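Local coordinates for protein ribonucleotide monophosphatase NagD (Escherichia coli, PDB 2C4N) that dephosphorylates ribonucleoside monophosphates and probably a broad range of other nucleotides and phosphate compounds, using magnesium or a similar divalent metal ion, at residues 3-14 with 36-44; 176-186 with 204-215. One frame throughout, in Å; residues are numbered along the deposited sequence.

Contact 1: residues 3-14 with 36-44; sequences IKNVICDIDGVL and LPLVLLTNY. With MG (magnesium ion), chain B; PO4 (phosphate ion), chain D.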
loop_
_atom_site.group_PDB
_atom_site.type_symbol
_atom_site.label_atom_id
_atom_site.label_comp_id
_atom_site.label_asym_id
_atom_site.label_seq_id
_atom_site.Cartn_x
_atom_site.Cartn_y
_atom_site.Cartn_z
ATOM N N ILE A 3 4.105 -27.709 -28.626
ATOM C CA ILE A 3 5.269 -26.984 -28.210
ATOM C C ILE A 3 6.345 -26.955 -29.273
ATOM O O ILE A 3 6.846 -27.970 -29.610
ATOM C CB ILE A 3 5.819 -27.527 -26.936
ATOM C CG1 ILE A 3 4.813 -27.423 -25.820
ATOM C CG2 ILE A 3 7.008 -26.750 -26.578
ATOM C CD1 ILE A 3 5.191 -28.101 -24.617
ATOM N N LYS A 4 6.669 -25.775 -29.795
ATOM C CA LYS A 4 7.690 -25.652 -30.831
ATOM C C LYS A 4 8.821 -24.732 -30.383
ATOM O O LYS A 4 9.871 -24.678 -31.020
ATOM C CB LYS A 4 7.075 -25.091 -32.115
ATOM C CG LYS A 4 5.990 -25.957 -32.736
ATOM C CD LYS A 4 5.440 -25.301 -33.995
ATOM C CE LYS A 4 4.365 -26.151 -34.647
ATOM N NZ LYS A 4 3.810 -25.482 -35.861
ATOM N N ASN A 5 8.597 -24.010 -29.286
ATOM C CA ASN A 5 9.584 -23.071 -28.749
ATOM C C ASN A 5 9.613 -23.197 -27.229
ATOM O O ASN A 5 8.618 -23.579 -26.611
ATOM C CB ASN A 5 9.199 -21.639 -29.127
ATOM C CG ASN A 5 8.878 -21.492 -30.602
ATOM O OD1 ASN A 5 9.773 -21.347 -31.437
ATOM N ND2 ASN A 5 7.591 -21.537 -30.930
ATOM N N VAL A 6 10.741 -22.851 -26.621
ATOM C CA VAL A 6 10.861 -22.966 -25.176
ATOM C C VAL A 6 11.548 -21.788 -24.501
ATOM O O VAL A 6 12.625 -21.372 -24.916
ATOM C CB VAL A 6 11.654 -24.239 -24.779
ATOM C CG1 VAL A 6 11.785 -24.319 -23.256
ATOM C CG2 VAL A 6 10.963 -25.488 -25.324
ATOM N N ILE A 7 10.902 -21.248 -23.470
ATOM C CA ILE A 7 11.480 -20.173 -22.674
ATOM C C ILE A 7 11.733 -20.859 -21.339
ATOM O O ILE A 7 10.806 -21.401 -20.729
ATOM C CB ILE A 7 10.507 -19.003 -22.432
ATOM C CG1 ILE A 7 10.231 -18.260 -23.739
ATOM C CG2 ILE A 7 11.107 -18.040 -21.406
ATOM C CD1 ILE A 7 9.218 -17.120 -23.585
ATOM N N CYS A 8 12.980 -20.863 -20.890
ATOM C CA CYS A 8 13.291 -21.514 -19.633
ATOM C C CYS A 8 13.980 -20.570 -18.673
ATOM O O CYS A 8 15.020 -19.986 -18.985
ATOM C CB CYS A 8 14.175 -22.742 -19.871
ATOM S SG CYS A 8 14.498 -23.729 -18.386
ATOM N N ASP A 9 13.387 -20.421 -17.497
ATOM C CA ASP A 9 13.958 -19.563 -16.478
ATOM C C ASP A 9 15.282 -20.164 -16.002
ATOM O O ASP A 9 15.475 -21.380 -16.051
ATOM C CB ASP A 9 12.990 -19.428 -15.311
ATOM C CG ASP A 9 13.572 -18.628 -14.187
ATOM O OD1 ASP A 9 13.940 -17.456 -14.417
ATOM O OD2 ASP A 9 13.670 -19.181 -13.081
ATOM N N ILE A 10 16.188 -19.316 -15.532
ATOM C CA ILE A 10 17.498 -19.786 -15.092
ATOM C C ILE A 10 17.629 -20.175 -13.625
ATOM O O ILE A 10 17.780 -21.352 -13.299
ATOM C CB ILE A 10 18.587 -18.732 -15.441
ATOM C CG1 ILE A 10 18.736 -18.655 -16.964
ATOM C CG2 ILE A 10 19.921 -19.089 -14.776
ATOM C CD1 ILE A 10 19.640 -17.535 -17.454
ATOM N N ASP A 11 17.567 -19.191 -12.737
ATOM C CA ASP A 11 17.731 -19.458 -11.312
ATOM C C ASP A 11 16.630 -20.290 -10.669
ATOM O O ASP A 11 15.452 -19.980 -10.788
ATOM C CB ASP A 11 17.917 -18.130 -10.577
ATOM C CG ASP A 11 19.183 -17.412 -11.015
ATOM O OD1 ASP A 11 20.275 -17.984 -10.824
ATOM O OD2 ASP A 11 19.088 -16.294 -11.562
ATOM N N GLY A 12 17.029 -21.361 -9.986
ATOM C CA GLY A 12 16.062 -22.230 -9.338
ATOM C C GLY A 12 15.493 -23.266 -10.291
ATOM O O GLY A 12 14.664 -24.087 -9.904
ATOM N N VAL A 13 15.947 -23.225 -11.541
ATOM C CA VAL A 13 15.488 -24.145 -12.575
ATOM C C VAL A 13 16.672 -24.863 -13.231
ATOM O O VAL A 13 16.728 -26.092 -13.265
ATOM C CB VAL A 13 14.705 -23.390 -13.676
ATOM C CG1 VAL A 13 14.274 -24.360 -14.771
ATOM C CG2 VAL A 13 13.487 -22.686 -13.066
ATOM N N LEU A 14 17.620 -24.084 -13.741
ATOM C CA LEU A 14 18.792 -24.638 -14.409
ATOM C C LEU A 14 20.025 -24.495 -13.531
ATOM O O LEU A 14 20.938 -25.327 -13.576
ATOM C CB LEU A 14 19.023 -23.911 -15.742
ATOM C CG LEU A 14 17.901 -24.056 -16.780
ATOM C CD1 LEU A 14 18.205 -23.218 -18.017
ATOM C CD2 LEU A 14 17.758 -25.519 -17.158
ATOM N N LEU A 36 14.329 -26.839 -31.471
ATOM C CA LEU A 36 13.322 -25.924 -30.949
ATOM C C LEU A 36 13.976 -24.631 -30.486
ATOM O O LEU A 36 14.941 -24.664 -29.730
ATOM C CB LEU A 36 12.582 -26.566 -29.769
ATOM C CG LEU A 36 11.963 -27.964 -29.919
ATOM C CD1 LEU A 36 11.252 -28.325 -28.623
ATOM C CD2 LEU A 36 10.986 -27.988 -31.081
ATOM N N PRO A 37 13.472 -23.473 -30.949
ATOM C CA PRO A 37 14.082 -22.213 -30.509
ATOM C C PRO A 37 14.079 -22.182 -28.981
ATOM O O PRO A 37 13.108 -22.598 -28.347
ATOM C CB PRO A 37 13.176 -21.158 -31.136
ATOM C CG PRO A 37 12.776 -21.824 -32.431
ATOM C CD PRO A 37 12.449 -23.231 -31.980
ATOM N N LEU A 38 15.172 -21.705 -28.398
ATOM C CA LEU A 38 15.308 -21.666 -26.950
ATOM C C LEU A 38 15.798 -20.331 -26.410
ATOM O O LEU A 38 16.718 -19.723 -26.957
ATOM C CB LEU A 38 16.281 -22.758 -26.499
ATOM C CG LEU A 38 16.658 -22.832 -25.015
ATOM C CD1 LEU A 38 15.461 -23.330 -24.218
ATOM C CD2 LEU A 38 17.847 -23.774 -24.831
ATOM N N VAL A 39 15.173 -19.886 -25.328
ATOM C CA VAL A 39 15.569 -18.651 -24.671
ATOM C C VAL A 39 15.729 -18.953 -23.187
ATOM O O VAL A 39 14.820 -19.509 -22.562
ATOM C CB VAL A 39 14.508 -17.541 -24.843
ATOM C CG1 VAL A 39 14.808 -16.381 -23.912
ATOM C CG2 VAL A 39 14.492 -17.056 -26.285
ATOM N N LEU A 40 16.894 -18.623 -22.641
ATOM C CA LEU A 40 17.156 -18.820 -21.222
ATOM C C LEU A 40 16.975 -17.437 -20.616
ATOM O O LEU A 40 17.765 -16.524 -20.845
ATOM C CB LEU A 40 18.572 -19.356 -21.004
ATOM C CG LEU A 40 18.823 -20.718 -21.667
ATOM C CD1 LEU A 40 20.172 -21.264 -21.204
ATOM C CD2 LEU A 40 17.699 -21.696 -21.309
ATOM N N LEU A 41 15.907 -17.303 -19.843
ATOM C CA LEU A 41 15.521 -16.038 -19.244
ATOM C C LEU A 41 15.915 -15.808 -17.793
ATOM O O LEU A 41 15.901 -16.724 -16.974
ATOM C CB LEU A 41 14.000 -15.899 -19.370
ATOM C CG LEU A 41 13.318 -14.627 -18.861
ATOM C CD1 LEU A 41 13.556 -13.496 -19.851
ATOM C CD2 LEU A 41 11.825 -14.883 -18.692
ATOM N N THR A 42 16.284 -14.568 -17.491
ATOM C CA THR A 42 16.596 -14.190 -16.124
ATOM C C THR A 42 16.153 -12.755 -15.911
ATOM O O THR A 42 16.325 -11.902 -16.780
ATOM C CB THR A 42 18.091 -14.307 -15.769
ATOM O OG1 THR A 42 18.274 -13.859 -14.418
ATOM C CG2 THR A 42 18.957 -13.468 -16.698
ATOM N N ASN A 43 15.568 -12.496 -14.747
ATOM C CA ASN A 43 15.085 -11.167 -14.410
ATOM C C ASN A 43 16.201 -10.219 -14.018
ATOM O O ASN A 43 15.986 -9.008 -13.950
ATOM C CB ASN A 43 14.082 -11.262 -13.265
ATOM C CG ASN A 43 12.724 -10.748 -13.653
ATOM O OD1 ASN A 43 12.310 -10.883 -14.804
ATOM N ND2 ASN A 43 12.004 -10.180 -12.689
ATOM N N TYR A 44 17.392 -10.753 -13.762
ATOM C CA TYR A 44 18.493 -9.900 -13.356
ATOM C C TYR A 44 19.261 -9.326 -14.541
ATOM O O TYR A 44 19.503 -9.999 -15.538
ATOM C CB TYR A 44 19.379 -10.648 -12.349
ATOM C CG TYR A 44 18.602 -10.910 -11.061
ATOM C CD1 TYR A 44 17.821 -12.061 -10.913
ATOM C CD2 TYR A 44 18.570 -9.962 -10.031
ATOM C CE1 TYR A 44 17.029 -12.259 -9.781
ATOM C CE2 TYR A 44 17.778 -10.153 -8.895
ATOM C CZ TYR A 44 17.009 -11.303 -8.775
ATOM O OH TYR A 44 16.219 -11.487 -7.654
HETATM MG MG MG B . 13.826 -18.483 -10.967
HETATM P P PO4 D . 15.703 -15.636 -12.354
HETATM O O1 PO4 D . 16.520 -16.266 -13.421
HETATM O O2 PO4 D . 14.673 -14.762 -12.965
HETATM O O3 PO4 D . 15.047 -16.681 -11.552
HETATM O O4 PO4 D . 16.586 -14.829 -11.473
HETATM O O HOH W 1 20.765 -15.622 -13.646
HETATM O O HOH W 2 11.806 -17.368 -11.179
HETATM O O HOH W 3 13.973 -18.124 -8.663
#

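Contact 2: residues 176-186 with 204-215; sequences KPSPWIIRAAL and RTDILAGFQAGL. With PO4 (phosphate ion), chain C; PO4 (phosphate ion), chain D.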
loop_
_atom_site.group_PDB
_atom_site.type_symbol
_atom_site.label_atom_id
_atom_site.label_comp_id
_atom_site.label_asym_id
_atom_site.label_seq_id
_atom_site.Cartn_x
_atom_site.Cartn_y
_atom_site.Cartn_z
ATOM N N LYS A 176 9.746 -9.971 -15.414
ATOM C CA LYS A 176 8.630 -10.722 -14.834
ATOM C C LYS A 176 8.244 -10.032 -13.528
ATOM O O LYS A 176 9.102 -9.478 -12.843
ATOM C CB LYS A 176 9.062 -12.162 -14.527
ATOM C CG LYS A 176 9.517 -12.972 -15.728
ATOM C CD LYS A 176 10.155 -14.285 -15.281
ATOM C CE LYS A 176 11.527 -14.056 -14.645
ATOM N NZ LYS A 176 12.018 -15.265 -13.917
ATOM N N PRO A 177 6.960 -10.094 -13.134
ATOM C CA PRO A 177 5.804 -10.759 -13.744
ATOM C C PRO A 177 5.159 -10.064 -14.944
ATOM O O PRO A 177 4.127 -10.514 -15.441
ATOM C CB PRO A 177 4.837 -10.893 -12.575
ATOM C CG PRO A 177 5.079 -9.627 -11.817
ATOM C CD PRO A 177 6.597 -9.522 -11.820
ATOM N N SER A 178 5.759 -8.978 -15.411
ATOM C CA SER A 178 5.216 -8.267 -16.559
ATOM C C SER A 178 5.185 -9.194 -17.776
ATOM O O SER A 178 6.188 -9.813 -18.128
ATOM C CB SER A 178 6.069 -7.036 -16.866
ATOM O OG SER A 178 5.669 -6.438 -18.083
ATOM N N PRO A 179 4.020 -9.313 -18.426
ATOM C CA PRO A 179 3.901 -10.180 -19.604
ATOM C C PRO A 179 4.724 -9.690 -20.798
ATOM O O PRO A 179 5.092 -10.471 -21.674
ATOM C CB PRO A 179 2.399 -10.157 -19.895
ATOM C CG PRO A 179 1.791 -9.894 -18.550
ATOM C CD PRO A 179 2.699 -8.832 -17.994
ATOM N N TRP A 180 5.025 -8.398 -20.833
ATOM C CA TRP A 180 5.779 -7.855 -21.960
ATOM C C TRP A 180 7.114 -8.550 -22.228
ATOM O O TRP A 180 7.462 -8.794 -23.382
ATOM C CB TRP A 180 6.035 -6.358 -21.782
ATOM C CG TRP A 180 6.628 -5.763 -23.019
ATOM C CD1 TRP A 180 5.953 -5.317 -24.118
ATOM C CD2 TRP A 180 8.021 -5.648 -23.329
ATOM N NE1 TRP A 180 6.839 -4.935 -25.098
ATOM C CE2 TRP A 180 8.116 -5.130 -24.639
ATOM C CE3 TRP A 180 9.198 -5.939 -22.628
ATOM C CZ2 TRP A 180 9.345 -4.897 -25.266
ATOM C CZ3 TRP A 180 10.420 -5.708 -23.250
ATOM C CH2 TRP A 180 10.482 -5.191 -24.557
ATOM N N ILE A 181 7.866 -8.869 -21.179
ATOM C CA ILE A 181 9.151 -9.522 -21.395
ATOM C C ILE A 181 8.987 -10.886 -22.064
ATOM O O ILE A 181 9.884 -11.348 -22.762
ATOM C CB ILE A 181 9.957 -9.669 -20.084
ATOM C CG1 ILE A 181 11.407 -10.039 -20.422
ATOM C CG2 ILE A 181 9.334 -10.731 -19.192
ATOM C CD1 ILE A 181 12.361 -9.915 -19.264
ATOM N N ILE A 182 7.840 -11.526 -21.853
ATOM C CA ILE A 182 7.572 -12.816 -22.481
ATOM C C ILE A 182 7.345 -12.548 -23.972
ATOM O O ILE A 182 7.787 -13.314 -24.830
ATOM C CB ILE A 182 6.316 -13.492 -21.869
ATOM C CG1 ILE A 182 6.518 -13.720 -20.363
ATOM C CG2 ILE A 182 6.037 -14.811 -22.572
ATOM C CD1 ILE A 182 7.761 -14.528 -20.012
ATOM N N ARG A 183 6.653 -11.452 -24.270
ATOM C CA ARG A 183 6.400 -11.059 -25.654
ATOM C C ARG A 183 7.736 -10.796 -26.339
ATOM O O ARG A 183 7.957 -11.213 -27.478
ATOM C CB ARG A 183 5.536 -9.793 -25.703
ATOM C CG ARG A 183 4.085 -10.056 -26.077
ATOM C CD ARG A 183 4.013 -10.714 -27.444
ATOM N NE ARG A 183 2.946 -11.707 -27.521
ATOM C CZ ARG A 183 2.821 -12.588 -28.506
ATOM N NH1 ARG A 183 3.695 -12.598 -29.499
ATOM N NH2 ARG A 183 1.826 -13.460 -28.492
ATOM N N ALA A 184 8.623 -10.102 -25.633
ATOM C CA ALA A 184 9.948 -9.783 -26.159
ATOM C C ALA A 184 10.729 -11.062 -26.432
ATOM O O ALA A 184 11.438 -11.170 -27.428
ATOM C CB ALA A 184 10.704 -8.907 -25.163
ATOM N N ALA A 185 10.597 -12.035 -25.537
ATOM C CA ALA A 185 11.287 -13.310 -25.692
ATOM C C ALA A 185 10.752 -14.056 -26.910
ATOM O O ALA A 185 11.519 -14.658 -27.667
ATOM C CB ALA A 185 11.121 -14.155 -24.428
ATOM N N LEU A 186 9.433 -14.018 -27.097
ATOM C CA LEU A 186 8.802 -14.668 -28.245
ATOM C C LEU A 186 9.299 -14.022 -29.534
ATOM O O LEU A 186 9.610 -14.707 -30.503
ATOM C CB LEU A 186 7.273 -14.547 -28.174
ATOM C CG LEU A 186 6.532 -15.308 -27.067
ATOM C CD1 LEU A 186 5.060 -14.917 -27.083
ATOM C CD2 LEU A 186 6.684 -16.803 -27.269
ATOM N N ARG A 204 4.647 -16.773 -8.872
ATOM C CA ARG A 204 4.311 -15.357 -8.962
ATOM C C ARG A 204 5.046 -14.545 -10.019
ATOM O O ARG A 204 4.754 -13.365 -10.199
ATOM C CB ARG A 204 4.478 -14.710 -7.585
ATOM C CG ARG A 204 3.570 -15.347 -6.545
ATOM C CD ARG A 204 3.728 -14.752 -5.155
ATOM N NE ARG A 204 2.942 -15.508 -4.180
ATOM C CZ ARG A 204 1.614 -15.486 -4.098
ATOM N NH1 ARG A 204 0.902 -14.734 -4.930
ATOM N NH2 ARG A 204 0.991 -16.237 -3.198
ATOM N N THR A 205 5.993 -15.161 -10.718
ATOM C CA THR A 205 6.725 -14.440 -11.753
ATOM C C THR A 205 6.762 -15.196 -13.082
ATOM O O THR A 205 6.190 -14.742 -14.071
ATOM C CB THR A 205 8.161 -14.098 -11.286
ATOM O OG1 THR A 205 8.894 -15.299 -11.033
ATOM C CG2 THR A 205 8.118 -13.266 -9.997
ATOM N N ASP A 206 7.419 -16.352 -13.112
ATOM C CA ASP A 206 7.491 -17.131 -14.349
ATOM C C ASP A 206 6.114 -17.598 -14.802
ATOM O O ASP A 206 5.710 -17.389 -15.946
ATOM C CB ASP A 206 8.364 -18.374 -14.162
ATOM C CG ASP A 206 9.744 -18.046 -13.658
ATOM O OD1 ASP A 206 10.489 -17.352 -14.383
ATOM O OD2 ASP A 206 10.076 -18.487 -12.536
ATOM N N ILE A 207 5.390 -18.230 -13.888
ATOM C CA ILE A 207 4.083 -18.767 -14.215
ATOM C C ILE A 207 3.036 -17.694 -14.489
ATOM O O ILE A 207 2.311 -17.775 -15.481
ATOM C CB ILE A 207 3.601 -19.715 -13.099
ATOM C CG1 ILE A 207 4.740 -20.677 -12.719
ATOM C CG2 ILE A 207 2.387 -20.503 -13.577
ATOM C CD1 ILE A 207 5.273 -21.526 -13.882
ATOM N N LEU A 208 2.973 -16.685 -13.624
ATOM C CA LEU A 208 2.016 -15.597 -13.797
ATOM C C LEU A 208 2.227 -14.892 -15.140
ATOM O O LEU A 208 1.267 -14.634 -15.870
ATOM C CB LEU A 208 2.144 -14.586 -12.651
ATOM C CG LEU A 208 1.263 -13.330 -12.708
ATOM C CD1 LEU A 208 -0.207 -13.719 -12.744
ATOM C CD2 LEU A 208 1.553 -12.452 -11.500
ATOM N N ALA A 209 3.479 -14.587 -15.468
ATOM C CA ALA A 209 3.779 -13.916 -16.731
ATOM C C ALA A 209 3.440 -14.801 -17.924
ATOM O O ALA A 209 2.799 -14.354 -18.878
ATOM C CB ALA A 209 5.248 -13.516 -16.777
ATOM N N GLY A 210 3.862 -16.062 -17.871
ATOM C CA GLY A 210 3.580 -16.968 -18.969
ATOM C C GLY A 210 2.087 -17.110 -19.205
ATOM O O GLY A 210 1.611 -17.046 -20.339
ATOM N N PHE A 211 1.347 -17.298 -18.121
ATOM C CA PHE A 211 -0.100 -17.455 -18.201
ATOM C C PHE A 211 -0.779 -16.256 -18.859
ATOM O O PHE A 211 -1.607 -16.405 -19.764
ATOM C CB PHE A 211 -0.675 -17.675 -16.802
ATOM C CG PHE A 211 -2.165 -17.692 -16.772
ATOM C CD1 PHE A 211 -2.883 -16.537 -16.477
ATOM C CD2 PHE A 211 -2.859 -18.851 -17.109
ATOM C CE1 PHE A 211 -4.274 -16.535 -16.524
ATOM C CE2 PHE A 211 -4.247 -18.859 -17.160
ATOM C CZ PHE A 211 -4.954 -17.698 -16.868
ATOM N N GLN A 212 -0.426 -15.065 -18.398
ATOM C CA GLN A 212 -1.003 -13.843 -18.945
ATOM C C GLN A 212 -0.642 -13.626 -20.407
ATOM O O GLN A 212 -1.400 -13.006 -21.146
ATOM C CB GLN A 212 -0.551 -12.640 -18.117
ATOM C CG GLN A 212 -1.043 -12.692 -16.686
ATOM C CD GLN A 212 -1.722 -11.415 -16.266
ATOM O OE1 GLN A 212 -1.189 -10.648 -15.469
ATOM N NE2 GLN A 212 -2.904 -11.174 -16.807
ATOM N N ALA A 213 0.516 -14.143 -20.810
ATOM C CA ALA A 213 1.006 -14.014 -22.182
ATOM C C ALA A 213 0.406 -15.074 -23.107
ATOM O O ALA A 213 0.631 -15.052 -24.316
ATOM C CB ALA A 213 2.529 -14.116 -22.198
ATOM N N GLY A 214 -0.344 -16.008 -22.534
ATOM C CA GLY A 214 -0.972 -17.047 -23.328
ATOM C C GLY A 214 -0.122 -18.283 -23.546
ATOM O O GLY A 214 -0.397 -19.083 -24.438
ATOM N N LEU A 215 0.912 -18.459 -22.731
ATOM C CA LEU A 215 1.782 -19.624 -22.879
ATOM C C LEU A 215 1.405 -20.798 -21.994
ATOM O O LEU A 215 0.766 -20.631 -20.948
ATOM C CB LEU A 215 3.235 -19.260 -22.553
ATOM C CG LEU A 215 4.163 -18.589 -23.572
ATOM C CD1 LEU A 215 3.638 -17.222 -23.944
ATOM C CD2 LEU A 215 5.554 -18.485 -22.969
HETATM P P PO4 C . 12.231 -13.834 -10.205
HETATM O O1 PO4 C . 13.671 -13.821 -10.564
HETATM O O2 PO4 C . 12.067 -14.378 -8.836
HETATM O O3 PO4 C . 11.699 -12.451 -10.253
HETATM O O4 PO4 C . 11.487 -14.681 -11.168
HETATM P P PO4 D . 15.703 -15.636 -12.354
HETATM O O1 PO4 D . 16.520 -16.266 -13.421
HETATM O O2 PO4 D . 14.673 -14.762 -12.965
HETATM O O3 PO4 D . 15.047 -16.681 -11.552
HETATM O O4 PO4 D . 16.586 -14.829 -11.473
HETATM O O HOH W 4 1.711 -12.573 -25.330
#

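Contact 1: residues 3-14 with 36-44
Five backbone hydrogen bonds join strand 5-9 and the residue after it to residues 37-41 in parallel register: the amides of Val6, Cys8 and Ile10 give to Pro37 O, Val39 O and Leu41 O, and those of Val39 and Leu41 give to Val6 O and Cys8 O. The straightest runs from Cys8 N to Val39 O (2.8 Å, 171° at the hydrogen), whereas Leu41 N meets Cys8 O from above the carbonyl plane.

Apolar contacts divide between the sheet's two faces. On one, Ile7 and Leu41 lie side by side, with CG2 of Ile7 4.1 Å from CB of Leu41. On the other, Val6 CG1 meets Leu38 CD1 at 3.9 Å.

Polar contacts gather where both strands end. Magnesium binds Asp9 OD2 and Asp11 O, each at 2.2 Å; Asp201, two waters and a phosphate oxygen also coordinate it. Asp11 N and Asn43 N donate to this phosphate from the two segments, while Asp9 OD1 is salt-bridged to Lys176 and Asp11 OD1 to Arg55. Thr42 holds OG1 anti to its own N (chi1 178°), where it accepts from Tyr44 N in an ST turn and lies 3.1 Å from phosphate O1. Replacing Thr42 with valine removes that oxygen and would probably leave Tyr44 N without its acceptor.

An Asp-x-Asp motif at a strand's C-terminal end, carrying the metal, marks the HAD phosphatase active site.

Contact 2: residues 176-186 with 204-215
Lys176 NZ is shared between Asp206 and two phosphate ions. It forms a salt bridge to Asp206 OD1 at 2.6 Å, approaching on the syn side but 32° out of the carboxylate plane. It also donates to an oxygen of each phosphate, with Asp9 OD1 as a further salt-bridge partner. Lys176 CD already lies 3.2 Å from Asp206 OD1, and a bend beyond it in the otherwise extended chain (chi3 -72°) sets the direction of CE and NZ. Thr205 OG1 binds O4 of the chain C phosphate at 2.7 Å, the same oxygen that accepts from Lys176 NZ.

The next shell fixes these groups. Asp206 OD2 accepts from Asn202 N, so both carboxylate oxygens are engaged. Pro177, after a cis peptide bond, sets CB 3.4 Å from Arg204 O, and the same atom packs on Leu208 CD2.

Farther along, the helices meet at small residues, Ala209 and Ala213. Ala209 CB lies 3.5 Å from Pro177 O and is also touched by Ile182 CG1. The other branch of Ile182, CG2, meets Ala213 CB at 3.6 Å and Leu215 CD1 at 3.7 Å. Near the helix end, a water accepts from Arg183 NE (2.7 Å) and donates to Ala213 O, while Gly214, at positive phi, closes the helix in a Schellman motif.

Outside the pair, Ile182 and Leu215 rest on Ile7 of strand 5-9, and Trp180 stacks on Phe211 of a second subunit.

A lysine lining the phosphate site, followed by a helix packed against the one that starts beside the metal ligand Asp201, is characteristic of the HAD hydrolase core.

How the contacts relate
Contacts 1 and 2, with centres about 12 Å apart, meet at the phosphate beside the magnesium. Contact 1 supplies the metal ligands Asp9 and Asp11, and Lys176 of contact 2 reaches the phosphate that the magnesium also binds: its NZ stands 3.0 Å from Asp9 OD1 in a salt bridge, and its N lies 2.8 Å from Asn43 OD1, a probable hydrogen bond. Asp206 OD1 comes within 3.3 Å of Asp9 CG, and the lysine bound to both carboxylates probably offsets their like charge. Away from the site, Ile7 CD1 packs 3.6 Å from Ala185 CB, seating helix 180-189 of contact 2 against strand 5-9 of contact 1.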